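Local coordinates for periplasmic binding protein (Veillonella parvula, PDB 4MO9) that probably binds an iron-siderophore or similar metal chelate outside the cell membrane and hands it to an ABC importer, at residues V118-V123 and I145-H150; I22-V27 and G165-K170; S56-K61 and E172-I177; F106-V111 and K134-A139; A87-L92 and L356-S361. All coordinates share one frame; numbering follows the deposited sequence.

Interaction 1. Residues V118-V123 and I145-H150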
# COMPACT_ATOMS: atom_id res chain seq x y z
N VAL A 118 23.14 1.88 -2.72
CA VAL A 118 21.96 2.48 -3.34
C VAL A 118 20.86 2.78 -2.31
O VAL A 118 20.68 2.05 -1.33
CB VAL A 118 21.39 1.59 -4.48
CG1 VAL A 118 20.80 0.34 -3.91
CG2 VAL A 118 20.31 2.32 -5.25
N ILE A 119 20.13 3.86 -2.55
CA ILE A 119 18.93 4.15 -1.78
C ILE A 119 17.78 4.34 -2.76
O ILE A 119 17.94 5.08 -3.74
CB ILE A 119 19.13 5.40 -0.88
CG1 ILE A 119 17.85 5.75 -0.13
CG2 ILE A 119 19.59 6.60 -1.68
CD1 ILE A 119 18.08 6.86 0.86
N PHE A 120 16.67 3.63 -2.54
CA PHE A 120 15.47 3.79 -3.36
C PHE A 120 14.56 4.81 -2.69
O PHE A 120 14.25 4.70 -1.49
CB PHE A 120 14.73 2.46 -3.54
CG PHE A 120 15.55 1.38 -4.18
CD1 PHE A 120 15.66 1.29 -5.57
CD2 PHE A 120 16.24 0.45 -3.39
CE1 PHE A 120 16.44 0.29 -6.17
CE2 PHE A 120 17.03 -0.55 -4.00
CZ PHE A 120 17.12 -0.63 -5.38
N ILE A 121 14.12 5.80 -3.47
CA ILE A 121 13.31 6.88 -2.91
C ILE A 121 11.99 7.01 -3.66
O ILE A 121 11.99 7.21 -4.87
CB ILE A 121 14.05 8.23 -3.00
CG1 ILE A 121 15.32 8.18 -2.15
CG2 ILE A 121 13.13 9.38 -2.53
CD1 ILE A 121 15.06 8.23 -0.62
N PRO A 122 10.86 6.89 -2.95
CA PRO A 122 9.59 7.13 -3.64
C PRO A 122 9.50 8.56 -4.17
O PRO A 122 10.03 9.50 -3.55
CB PRO A 122 8.54 6.91 -2.52
CG PRO A 122 9.22 5.92 -1.59
CD PRO A 122 10.67 6.39 -1.57
N VAL A 123 8.87 8.73 -5.33
CA VAL A 123 8.65 10.06 -5.89
C VAL A 123 7.97 11.02 -4.91
O VAL A 123 8.30 12.21 -4.85
CB VAL A 123 7.86 9.97 -7.22
CG1 VAL A 123 7.29 11.33 -7.63
CG2 VAL A 123 8.76 9.41 -8.34
N ILE A 145 17.85 5.82 -6.73
CA ILE A 145 16.93 5.27 -7.72
C ILE A 145 15.50 5.62 -7.33
O ILE A 145 15.01 5.17 -6.28
CB ILE A 145 17.11 3.74 -7.87
CG1 ILE A 145 18.51 3.42 -8.42
CG2 ILE A 145 16.07 3.16 -8.80
CD1 ILE A 145 18.74 1.91 -8.68
N TYR A 146 14.82 6.42 -8.15
CA TYR A 146 13.43 6.81 -7.80
C TYR A 146 12.43 5.74 -8.22
O TYR A 146 12.56 5.17 -9.30
CB TYR A 146 13.06 8.16 -8.42
CG TYR A 146 13.86 9.30 -7.83
CD1 TYR A 146 13.82 9.55 -6.46
CD2 TYR A 146 14.66 10.11 -8.63
CE1 TYR A 146 14.56 10.58 -5.91
CE2 TYR A 146 15.40 11.14 -8.08
CZ TYR A 146 15.34 11.37 -6.72
OH TYR A 146 16.07 12.40 -6.17
N ILE A 147 11.43 5.48 -7.38
CA ILE A 147 10.38 4.52 -7.68
C ILE A 147 9.04 5.19 -7.36
O ILE A 147 9.01 6.25 -6.71
CB ILE A 147 10.54 3.24 -6.83
CG1 ILE A 147 10.37 3.57 -5.34
CG2 ILE A 147 11.90 2.57 -7.08
CD1 ILE A 147 10.29 2.33 -4.44
N ASP A 148 7.93 4.62 -7.81
CA ASP A 148 6.66 5.31 -7.61
C ASP A 148 5.48 4.36 -7.69
O ASP A 148 4.88 4.16 -8.75
CB ASP A 148 6.49 6.47 -8.62
CG ASP A 148 5.28 7.36 -8.29
OD1 ASP A 148 4.67 7.21 -7.20
OD2 ASP A 148 4.94 8.23 -9.12
N TYR A 149 5.15 3.77 -6.55
CA TYR A 149 3.94 2.98 -6.44
C TYR A 149 2.73 3.86 -6.10
O TYR A 149 1.58 3.42 -6.23
CB TYR A 149 4.12 1.90 -5.37
CG TYR A 149 5.13 0.83 -5.73
CD1 TYR A 149 5.06 0.16 -6.94
CD2 TYR A 149 6.16 0.49 -4.85
CE1 TYR A 149 5.98 -0.83 -7.27
CE2 TYR A 149 7.09 -0.49 -5.17
CZ TYR A 149 6.99 -1.15 -6.38
OH TYR A 149 7.91 -2.13 -6.69
N HIS A 150 2.98 5.11 -5.67
CA HIS A 150 1.89 5.97 -5.21
C HIS A 150 1.05 6.49 -6.36
O HIS A 150 -0.12 6.83 -6.19
CB HIS A 150 2.41 7.15 -4.37
CG HIS A 150 3.00 6.75 -3.06
ND1 HIS A 150 4.25 6.19 -2.93
CD2 HIS A 150 2.49 6.83 -1.80
CE1 HIS A 150 4.49 5.94 -1.66
NE2 HIS A 150 3.44 6.32 -0.95
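Backbone hydrogen bonds zip residues 118-122 to the parallel strand 143-147. Ile145 N gives its hydrogen to Ile119 O at 3.1 Å, and Ile145 O in turn accepts from Ile121 N; Ile121 O then receives Ile147 N. The ladder runs one rung past the strand end, where Val123 N meets Ile147 O at 2.8 Å with an N-H...O angle of 146°. Weaker CA-H...O contacts accompany it, among them Phe120 CA to Ile145 O.

The two strands are neighbours in the four-stranded parallel sheet of the N-terminal lobe, joined through helices 123-132 and 134-139 in a beta-alpha-beta crossover of the kind common in solute-binding proteins.

Apolar side chains sort onto the two sheet faces. Phe120 and Ile145 lie side by side on one. Phe120 CG stands beside its backbone N (chi1 -59°), which brings the ring, through CD1, to 3.7 Å from Ile145 CB; CG1 of Ile145 carries its CD1 to Val118 CG2 at 3.8 Å. Helix 154-168 covers this face through Ala167. On the other face Ile121 CB rests 3.7 Å from Tyr146 CD1, and Ile121 O lies in the plane of the tyrosine ring at its edge. The Tyr146 hydroxyl is bonded to Glu130 of helix 123-132.

At the C-terminal ends Val123 CG2 packs on Asp148 CB at 3.7 Å, and the His150 ring comes obliquely to Pro122 CB at a longer 4.3 Å. That imidazole also meets the ring of Trp45, a pocket residue, and the His150 side chain is about 6 Å from the bound trimethylamine oxide.

Interaction 2. Residues I22-V27 and G165-K170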
# COMPACT_ATOMS: atom_id res chain seq x y z
N ILE A 22 25.96 -1.93 -14.49
CA ILE A 22 24.53 -2.08 -14.72
C ILE A 22 23.87 -0.72 -14.92
O ILE A 22 23.96 0.16 -14.06
CB ILE A 22 23.86 -2.78 -13.53
CG1 ILE A 22 24.58 -4.10 -13.22
CG2 ILE A 22 22.38 -2.99 -13.80
CD1 ILE A 22 24.16 -4.73 -11.90
N GLU A 23 23.18 -0.55 -16.05
CA GLU A 23 22.51 0.71 -16.31
C GLU A 23 21.02 0.56 -16.03
O GLU A 23 20.34 -0.25 -16.66
CB GLU A 23 22.76 1.17 -17.75
CG GLU A 23 22.54 2.66 -17.95
CD GLU A 23 22.87 3.13 -19.37
OE1 GLU A 23 22.04 2.90 -20.27
OE2 GLU A 23 23.94 3.73 -19.57
N ILE A 24 20.53 1.35 -15.08
CA ILE A 24 19.14 1.29 -14.66
C ILE A 24 18.43 2.59 -15.04
O ILE A 24 19.00 3.68 -14.89
CB ILE A 24 19.06 1.09 -13.14
CG1 ILE A 24 19.67 -0.26 -12.76
CG2 ILE A 24 17.61 1.17 -12.65
CD1 ILE A 24 20.47 -0.22 -11.49
N THR A 25 17.22 2.47 -15.55
CA THR A 25 16.39 3.64 -15.80
C THR A 25 15.33 3.70 -14.71
O THR A 25 14.52 2.78 -14.57
CB THR A 25 15.70 3.54 -17.18
OG1 THR A 25 16.71 3.36 -18.19
CG2 THR A 25 14.94 4.82 -17.48
N ASP A 26 15.33 4.78 -13.93
CA ASP A 26 14.36 4.85 -12.83
C ASP A 26 13.01 5.40 -13.30
O ASP A 26 12.83 5.69 -14.50
CB ASP A 26 14.95 5.51 -11.56
CG ASP A 26 14.95 7.04 -11.57
OD1 ASP A 26 14.37 7.69 -12.48
OD2 ASP A 26 15.53 7.63 -10.63
N VAL A 27 12.05 5.49 -12.38
CA VAL A 27 10.68 5.83 -12.74
C VAL A 27 10.57 7.26 -13.30
O VAL A 27 9.58 7.58 -13.95
CB VAL A 27 9.73 5.61 -11.53
CG1 VAL A 27 9.74 6.84 -10.65
CG2 VAL A 27 8.31 5.29 -11.99
N GLY A 165 14.56 -4.62 -9.41
CA GLY A 165 15.10 -5.90 -9.82
C GLY A 165 16.45 -5.80 -10.51
O GLY A 165 17.37 -6.58 -10.23
N LYS A 166 16.57 -4.85 -11.44
CA LYS A 166 17.82 -4.74 -12.19
C LYS A 166 18.95 -4.28 -11.26
O LYS A 166 20.09 -4.75 -11.38
CB LYS A 166 17.66 -3.79 -13.38
CG LYS A 166 18.86 -3.81 -14.33
CD LYS A 166 18.55 -3.11 -15.65
CE LYS A 166 19.66 -3.36 -16.67
NZ LYS A 166 19.39 -2.60 -17.92
N ALA A 167 18.62 -3.40 -10.32
CA ALA A 167 19.60 -2.93 -9.34
C ALA A 167 20.14 -4.09 -8.49
O ALA A 167 21.33 -4.11 -8.13
CB ALA A 167 18.98 -1.87 -8.45
N LEU A 168 19.27 -5.05 -8.21
CA LEU A 168 19.62 -6.20 -7.37
C LEU A 168 20.17 -7.39 -8.14
O LEU A 168 20.55 -8.40 -7.54
CB LEU A 168 18.39 -6.63 -6.54
CG LEU A 168 18.06 -5.70 -5.38
CD1 LEU A 168 16.74 -6.09 -4.71
CD2 LEU A 168 19.20 -5.76 -4.39
N GLY A 169 20.25 -7.29 -9.47
CA GLY A 169 20.64 -8.43 -10.27
C GLY A 169 19.59 -9.54 -10.32
O GLY A 169 19.93 -10.71 -10.45
N LYS A 170 18.32 -9.16 -10.19
CA LYS A 170 17.22 -10.12 -10.23
C LYS A 170 16.21 -9.77 -11.33
O LYS A 170 15.00 -9.73 -11.07
CB LYS A 170 16.52 -10.18 -8.87
CG LYS A 170 17.45 -10.38 -7.70
CD LYS A 170 18.25 -11.65 -7.83
CE LYS A 170 17.58 -12.82 -7.17
NZ LYS A 170 18.59 -13.66 -6.47
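The tip of Ile24 presses against the last turn of helix 154-168: its CD1 sits 3.6 Å from Ala167 CA and 3.8 Å from Ala167 CB. This is the tightly packed, buried part of the contact between strand 22-25 and the helix. A second apolar layer is built by the aliphatic chain of Lys166, whose CG meets Ile22 CG2 at 3.7 Å and Ile24 CG1 at 4.0 Å; the lysine and the two isoleucines run antiparallel along each other.

Toward solvent the contact changes character. With CG opposite the backbone N (chi1 -170°) and the chain extended beyond it, Lys166 runs past the two isoleucines to the main chain, where NZ donates to Glu23 O at 2.8 Å, with a C=O...N angle of 164°. The ammonium therefore grips main chain, while the exposed carboxylate of Glu23 stays apart, OE1 being 6.5 Å from NZ. Cutting Lys166 back to alanine would probably leave the Glu23 carbonyl without this donor and uncover the flanks of Ile22 and Ile24 where the methylenes had lain.

Just beyond, the helix closes in a Schellman motif: Gly169 takes positive phi, and Lys170 N bonds back to Gly165 O at 2.7 Å.

Strand 22-25 is one arm of the antiparallel pair with strand 31-34, and Leu34 of that partner touches both Ile24 and Ala167. Ile145 of strand 143-147 packs on the same two residues, so the last turn of helix 154-168 packs against both the hairpin 22-34 and the outermost strand, 143-147, of the parallel sheet.

Interaction 3. Residues S56-K61 and E172-I177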
# COMPACT_ATOMS: atom_id res chain seq x y z
N SER A 56 12.02 -7.83 -0.72
CA SER A 56 11.76 -9.12 -0.09
C SER A 56 11.23 -10.10 -1.13
O SER A 56 11.57 -11.28 -1.11
CB SER A 56 10.74 -8.98 1.04
OG SER A 56 11.18 -8.03 2.00
N ALA A 57 10.40 -9.62 -2.04
CA ALA A 57 9.82 -10.47 -3.08
C ALA A 57 10.87 -10.95 -4.07
O ALA A 57 10.76 -12.04 -4.65
CB ALA A 57 8.70 -9.74 -3.79
N LEU A 58 11.91 -10.13 -4.28
CA LEU A 58 12.99 -10.46 -5.20
C LEU A 58 14.04 -11.37 -4.55
O LEU A 58 14.54 -12.31 -5.19
CB LEU A 58 13.66 -9.17 -5.70
CG LEU A 58 12.78 -8.34 -6.64
CD1 LEU A 58 13.27 -6.89 -6.73
CD2 LEU A 58 12.75 -8.97 -8.02
N MSE A 59 14.37 -11.10 -3.29
CA MSE A 59 15.48 -11.80 -2.64
C MSE A 59 15.04 -13.01 -1.82
O MSE A 59 15.86 -13.89 -1.53
CB MSE A 59 16.26 -10.84 -1.74
CG MSE A 59 16.83 -9.60 -2.42
SE MSE A 59 18.06 -10.05 -3.87
CE MSE A 59 19.27 -11.26 -2.90
N GLY A 60 13.77 -13.05 -1.42
CA GLY A 60 13.31 -14.14 -0.58
C GLY A 60 14.12 -14.23 0.71
O GLY A 60 14.30 -13.23 1.41
N LYS A 61 14.62 -15.43 1.01
CA LYS A 61 15.34 -15.66 2.25
C LYS A 61 16.65 -14.88 2.33
O LYS A 61 17.19 -14.69 3.42
CB LYS A 61 15.62 -17.15 2.43
CG LYS A 61 14.41 -17.99 2.79
CD LYS A 61 14.79 -19.47 2.81
CE LYS A 61 13.80 -20.30 3.61
NZ LYS A 61 14.18 -21.74 3.63
N GLU A 172 15.06 -11.40 -13.98
CA GLU A 172 14.07 -12.42 -14.35
C GLU A 172 12.93 -12.49 -13.33
O GLU A 172 11.75 -12.52 -13.71
CB GLU A 172 14.71 -13.79 -14.54
CG GLU A 172 15.59 -13.91 -15.78
CD GLU A 172 16.08 -15.34 -16.01
OE1 GLU A 172 16.22 -16.10 -15.03
OE2 GLU A 172 16.33 -15.71 -17.19
N ARG A 173 13.27 -12.49 -12.05
CA ARG A 173 12.24 -12.56 -10.99
C ARG A 173 11.41 -11.28 -10.97
O ARG A 173 10.19 -11.31 -10.72
CB ARG A 173 12.90 -12.79 -9.63
CG ARG A 173 11.92 -12.92 -8.48
CD ARG A 173 12.40 -14.00 -7.54
NE ARG A 173 11.70 -14.00 -6.27
CZ ARG A 173 11.39 -15.10 -5.60
NH1 ARG A 173 11.71 -16.29 -6.11
NH2 ARG A 173 10.76 -15.02 -4.43
N ALA A 174 12.07 -10.16 -11.24
CA ALA A 174 11.36 -8.90 -11.38
C ALA A 174 10.33 -9.02 -12.51
O ALA A 174 9.20 -8.55 -12.37
CB ALA A 174 12.35 -7.75 -11.66
N ALA A 175 10.72 -9.65 -13.62
CA ALA A 175 9.78 -9.89 -14.72
C ALA A 175 8.56 -10.73 -14.30
O ALA A 175 7.43 -10.45 -14.72
CB ALA A 175 10.50 -10.53 -15.93
N GLU A 176 8.77 -11.74 -13.46
CA GLU A 176 7.66 -12.55 -12.97
C GLU A 176 6.72 -11.70 -12.12
O GLU A 176 5.50 -11.84 -12.21
CB GLU A 176 8.15 -13.69 -12.10
CG GLU A 176 9.11 -14.65 -12.78
CD GLU A 176 9.76 -15.58 -11.77
OE1 GLU A 176 9.11 -15.87 -10.74
OE2 GLU A 176 10.92 -16.00 -12.00
N ILE A 177 7.29 -10.85 -11.27
CA ILE A 177 6.48 -10.04 -10.37
C ILE A 177 5.68 -9.02 -11.17
O ILE A 177 4.50 -8.79 -10.89
CB ILE A 177 7.36 -9.35 -9.30
CG1 ILE A 177 7.99 -10.41 -8.38
CG2 ILE A 177 6.55 -8.35 -8.48
CD1 ILE A 177 9.11 -9.85 -7.47
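Leu58, in the last turn of helix 52-59, and Arg173, near the start of helix 171-194, bring the two backbones within 6.2 Å between their CA atoms, whereas Ala57 and Ile177 stand 8.0 Å apart, CA to CA. Arg173 sends its chain across: the first torsion is trans (chi1 -178°), and a bend at chi2 swings the guanidinium onto the helix end. There it takes hold of Ala57 O side-on, NE at 2.7 Å and NH2 at 3.0 Å, and the oxygen lies in the guanidinium plane. The NE bond is the straighter, 156° at the hydrogen against 136°. NH2 has a further, weak bond to Phe355 O at the end of helix 344-355.

Beneath this polar grip the packing is apolar. Leu58 CD2 pushes up to Ala174 N at 3.5 Å, and also meets Ile177 CD1 at 3.8 Å. The same CD1 touches Ala57 CB at 3.7 Å. Ile161 of helix 154-168 and Phe355 close round Ile177.

A leucine at Arg173 would probably leave the Ala57 carbonyl without these two donors and leave apolar packing as the main link between the two segments. Because the accepting carbonyl belongs to the final turn of a helix, where the dipole is negative, it is likely to draw the guanidinium charge more strongly than an isolated peptide would.

Interaction 4. Residues F106-V111 and K134-A139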
# COMPACT_ATOMS: atom_id res chain seq x y z
N PHE A 106 16.48 11.63 10.54
CA PHE A 106 17.43 11.29 9.48
C PHE A 106 18.74 12.01 9.69
O PHE A 106 18.78 13.24 9.79
CB PHE A 106 16.88 11.60 8.09
CG PHE A 106 17.69 10.99 6.98
CD1 PHE A 106 18.73 11.68 6.38
CD2 PHE A 106 17.41 9.70 6.54
CE1 PHE A 106 19.47 11.11 5.37
CE2 PHE A 106 18.15 9.12 5.53
CZ PHE A 106 19.19 9.83 4.95
N ASN A 107 19.82 11.24 9.76
CA ASN A 107 21.16 11.77 9.93
C ASN A 107 22.01 11.30 8.76
O ASN A 107 22.36 10.12 8.68
CB ASN A 107 21.76 11.29 11.26
CG ASN A 107 23.14 11.88 11.55
OD1 ASN A 107 24.03 11.86 10.70
ND2 ASN A 107 23.32 12.40 12.76
N ALA A 108 22.32 12.21 7.84
CA ALA A 108 23.02 11.85 6.61
C ALA A 108 24.38 11.20 6.88
O ALA A 108 24.76 10.23 6.22
CB ALA A 108 23.17 13.06 5.72
N GLU A 109 25.12 11.74 7.85
CA GLU A 109 26.43 11.21 8.20
C GLU A 109 26.35 9.78 8.75
O GLU A 109 27.24 8.96 8.50
CB GLU A 109 27.13 12.13 9.21
CG GLU A 109 27.63 13.46 8.64
CD GLU A 109 26.51 14.44 8.30
OE1 GLU A 109 25.44 14.37 8.94
OE2 GLU A 109 26.70 15.27 7.38
N GLN A 110 25.29 9.48 9.49
CA GLN A 110 25.09 8.13 10.02
C GLN A 110 24.83 7.14 8.88
O GLN A 110 25.31 6.00 8.90
CB GLN A 110 23.93 8.11 11.02
CG GLN A 110 23.71 6.77 11.74
CD GLN A 110 22.63 5.91 11.09
OE1 GLN A 110 22.54 4.71 11.36
NE2 GLN A 110 21.82 6.51 10.23
N VAL A 111 24.09 7.60 7.88
CA VAL A 111 23.79 6.76 6.73
C VAL A 111 25.04 6.52 5.88
O VAL A 111 25.34 5.37 5.53
CB VAL A 111 22.69 7.37 5.87
CG1 VAL A 111 22.48 6.52 4.62
CG2 VAL A 111 21.40 7.50 6.67
N LYS A 134 20.23 14.43 -0.63
CA LYS A 134 20.79 13.93 -1.89
C LYS A 134 22.19 14.46 -2.20
O LYS A 134 23.04 13.69 -2.64
CB LYS A 134 19.85 14.17 -3.08
CG LYS A 134 20.37 13.53 -4.39
CD LYS A 134 19.35 13.59 -5.55
CE LYS A 134 19.88 12.87 -6.81
NZ LYS A 134 21.21 13.41 -7.26
N ALA A 135 22.45 15.74 -1.96
CA ALA A 135 23.79 16.28 -2.19
C ALA A 135 24.82 15.50 -1.37
O ALA A 135 25.93 15.22 -1.84
CB ALA A 135 23.86 17.76 -1.88
N LYS A 136 24.44 15.13 -0.15
CA LYS A 136 25.34 14.39 0.72
C LYS A 136 25.51 12.94 0.26
O LYS A 136 26.61 12.38 0.34
CB LYS A 136 24.89 14.47 2.18
CG LYS A 136 25.05 15.87 2.77
CD LYS A 136 24.72 15.90 4.25
CE LYS A 136 24.90 17.29 4.83
NZ LYS A 136 24.46 17.32 6.26
N MSE A 137 24.43 12.37 -0.26
CA MSE A 137 24.47 11.02 -0.81
C MSE A 137 25.35 11.01 -2.06
O MSE A 137 26.22 10.13 -2.22
CB MSE A 137 23.06 10.52 -1.14
CG MSE A 137 22.06 10.51 0.05
SE MSE A 137 22.61 9.34 1.51
CE MSE A 137 23.12 10.76 2.76
N ASP A 138 25.16 12.00 -2.94
CA ASP A 138 25.98 12.15 -4.14
C ASP A 138 27.46 12.29 -3.80
O ASP A 138 28.33 11.60 -4.36
CB ASP A 138 25.53 13.39 -4.94
CG ASP A 138 24.16 13.23 -5.60
OD1 ASP A 138 23.64 12.10 -5.67
OD2 ASP A 138 23.61 14.25 -6.07
N ALA A 139 27.77 13.21 -2.88
CA ALA A 139 29.14 13.42 -2.45
C ALA A 139 29.81 12.14 -1.96
O ALA A 139 31.02 11.97 -2.13
CB ALA A 139 29.20 14.50 -1.37
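The carboxylate of Glu109 is approached by Lys136 NZ on the syn lone pair of OE2, the side of its other oxygen, at 3.2 Å. OE1 stays 4.1 Å from the same NZ, so the salt bridge is made through one oxygen. A second flat group, the Asn107 amide, serves its own helix instead: Gln110 N donates to Asn107 OD1 at 3.0 Å from above the carbonyl plane, 45° out of it, and this capping bond, with Asn107 at the N-cap, closes the first turn of helix 108-112, which carries Glu109.

The two charged chains cross at an angle. Glu109 bends at its second torsion (chi2 72°), which curls the carboxylate back toward the other helix, whereas Lys136 is extended beyond CG and reaches out to it. On the way the lysine lays its CD 3.6 Å from Ala108 CB. Deeper in, selenomethionine Met137 folds through its second and third torsions and brings CE to 3.7 Å from the same Ala108 CB. Its SE lies 4.2 Å from Val111 CG1. The small alanine thus receives one chain from each of two successive residues of helix 134-139.

Met137 also packs on Tyr129 of helix 123-132, so the contact joins helix 108-112 to the helical connection between strands 118-122 and 143-147, at the outer end of the lobe. Within helix 134-139, Lys134 NZ pairs with Asp138 OD2 at 2.8 Å.

Apolar groups inside and a single-oxygen ion pair on the exposed side suggest that burial of Ala108, Val111 and Met137 probably contributes more than the Glu109-Lys136 bridge, which solvent is likely to screen.

Interaction 5. Residues A87-L92 and L356-S361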
# COMPACT_ATOMS: atom_id res chain seq x y z
N ALA A 87 9.83 -12.35 13.42
CA ALA A 87 9.66 -13.69 13.98
C ALA A 87 10.19 -14.73 13.00
O ALA A 87 10.84 -15.70 13.40
CB ALA A 87 8.20 -13.95 14.30
N GLU A 88 9.91 -14.52 11.72
CA GLU A 88 10.28 -15.50 10.70
C GLU A 88 11.66 -15.22 10.09
O GLU A 88 12.28 -16.11 9.52
CB GLU A 88 9.19 -15.56 9.61
CG GLU A 88 7.79 -15.78 10.21
CD GLU A 88 6.74 -16.15 9.18
OE1 GLU A 88 6.97 -15.92 7.97
OE2 GLU A 88 5.67 -16.67 9.58
N MSE A 89 12.12 -13.97 10.22
CA MSE A 89 13.41 -13.56 9.68
C MSE A 89 14.11 -12.65 10.70
O MSE A 89 14.20 -11.44 10.50
CB MSE A 89 13.21 -12.81 8.36
CG MSE A 89 14.49 -12.42 7.65
SE MSE A 89 14.09 -11.68 5.90
CE MSE A 89 13.73 -13.39 5.01
N PRO A 90 14.59 -13.23 11.82
CA PRO A 90 15.11 -12.43 12.94
C PRO A 90 16.29 -11.53 12.57
O PRO A 90 16.55 -10.55 13.28
CB PRO A 90 15.53 -13.48 13.97
CG PRO A 90 15.62 -14.78 13.20
CD PRO A 90 14.60 -14.67 12.11
N GLU A 91 16.98 -11.84 11.48
CA GLU A 91 18.13 -11.03 11.08
C GLU A 91 17.73 -9.61 10.72
O GLU A 91 18.58 -8.72 10.67
CB GLU A 91 18.85 -11.68 9.90
CG GLU A 91 19.50 -13.01 10.22
CD GLU A 91 20.03 -13.69 8.97
OE1 GLU A 91 19.19 -14.15 8.16
OE2 GLU A 91 21.27 -13.75 8.80
N LEU A 92 16.45 -9.40 10.44
CA LEU A 92 15.97 -8.07 10.08
C LEU A 92 16.16 -7.08 11.23
O LEU A 92 16.43 -5.89 11.00
CB LEU A 92 14.48 -8.12 9.68
CG LEU A 92 14.11 -8.74 8.33
CD1 LEU A 92 12.60 -8.71 8.14
CD2 LEU A 92 14.81 -8.00 7.18
N LEU A 356 7.17 -13.90 -1.41
CA LEU A 356 7.62 -13.39 -0.11
C LEU A 356 8.17 -14.48 0.82
O LEU A 356 7.69 -15.61 0.84
CB LEU A 356 6.50 -12.59 0.58
CG LEU A 356 6.17 -11.26 -0.11
CD1 LEU A 356 4.97 -10.56 0.55
CD2 LEU A 356 7.37 -10.33 -0.11
N PRO A 357 9.22 -14.14 1.57
CA PRO A 357 9.80 -15.06 2.56
C PRO A 357 9.01 -15.07 3.87
O PRO A 357 9.45 -15.70 4.83
CB PRO A 357 11.18 -14.46 2.80
CG PRO A 357 11.00 -12.99 2.61
CD PRO A 357 9.95 -12.85 1.52
N PHE A 358 7.88 -14.38 3.90
CA PHE A 358 7.05 -14.32 5.11
C PHE A 358 5.75 -15.10 4.87
O PHE A 358 5.21 -15.05 3.76
CB PHE A 358 6.72 -12.86 5.47
CG PHE A 358 7.92 -11.94 5.41
CD1 PHE A 358 8.97 -12.09 6.31
CD2 PHE A 358 7.99 -10.93 4.46
CE1 PHE A 358 10.08 -11.24 6.26
CE2 PHE A 358 9.09 -10.08 4.40
CZ PHE A 358 10.14 -10.24 5.30
N SER A 359 5.26 -15.82 5.87
CA SER A 359 4.06 -16.63 5.69
C SER A 359 2.81 -15.75 5.62
O SER A 359 2.70 -14.74 6.33
CB SER A 359 3.90 -17.64 6.82
OG SER A 359 3.75 -16.99 8.07
N TYR A 360 1.87 -16.13 4.76
CA TYR A 360 0.61 -15.41 4.69
C TYR A 360 -0.29 -15.80 5.85
O TYR A 360 -0.37 -16.98 6.20
CB TYR A 360 -0.09 -15.71 3.36
CG TYR A 360 -1.44 -15.03 3.25
CD1 TYR A 360 -1.53 -13.66 3.04
CD2 TYR A 360 -2.61 -15.76 3.36
CE1 TYR A 360 -2.75 -13.03 2.94
CE2 TYR A 360 -3.84 -15.14 3.26
CZ TYR A 360 -3.91 -13.78 3.05
OH TYR A 360 -5.14 -13.16 2.95
N SER A 361 -0.95 -14.81 6.45
CA SER A 361 -2.03 -15.03 7.43
C SER A 361 -2.74 -13.70 7.73
O SER A 361 -2.42 -12.68 7.14
CB SER A 361 -1.51 -15.65 8.73
OG SER A 361 -0.75 -14.72 9.45
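Glu88 holds Ser359 by both oxygens. OE1 accepts from Ser359 N at 2.7 Å on its syn lone pair, with 161° at the hydrogen, and OE2 accepts from Ser359 OG at a very short 2.5 Å, a doubtful length. Ser359 OG stands between its own backbone N and carbonyl carbon (chi1 63°), which turns the hydroxyl to the same carboxylate as the amide N-H. The two bonds together probably hold the carboxylate in one orientation at the end of an extended glutamate chain, though the OG distance is uncertain.

Alongside this polar pair lies an apolar one. Selenomethionine Met89 bends at its last torsion and sets CE 3.5 Å from Pro357 CB, while its SE takes part in a Met-aromatic contact with Phe358, 5.1 Å from SE to the ring centroid and 63° off the ring normal. The side chains of Met89 and Phe358 cross at about a right angle. Leu92 arrives from the opposite direction to Phe358 and meets its CE1 with CD1 at 4.0 Å.

Pro357, itself touched by Met89, lays CG over the centre of the Phe358 ring, 3.8 Å above its plane; further out, Phe85 stacks with that ring. Ser359 O is bonded to His84 NE2, so its backbone is tied to helix 79-88 at a second point.

The loop 356-361, which leads from helix 344-355 to strand 365-367, is thereby pinned to the C-terminal end of helix 79-88, with Phe52 and Ser56 of helix 52-59 packing on Phe358.

Overall arrangement
From the N terminus, strand 22-25 pairs with helix 154-168 in interaction 2. Helix 52-59 opens interaction 3 and residues 87-92 open interaction 5. Next, 106-111 and 118-123 begin interactions 4 and 1, which cross: 134-139 returns before 145-150, and the pair touch through Lys134 and Tyr146. Both nest inside the loops of 2, 3 and 5. Interaction 2 then closes, followed by interaction 3 at 172-177, whose segments alternate with those of 2. Interaction 5 closes last, at 356-361, and crosses both. Interactions 1 and 4 close short loops within the sheet and its helices, while 2, 3 and 5 join distant parts, bringing the late loop to helices that come early in the sequence.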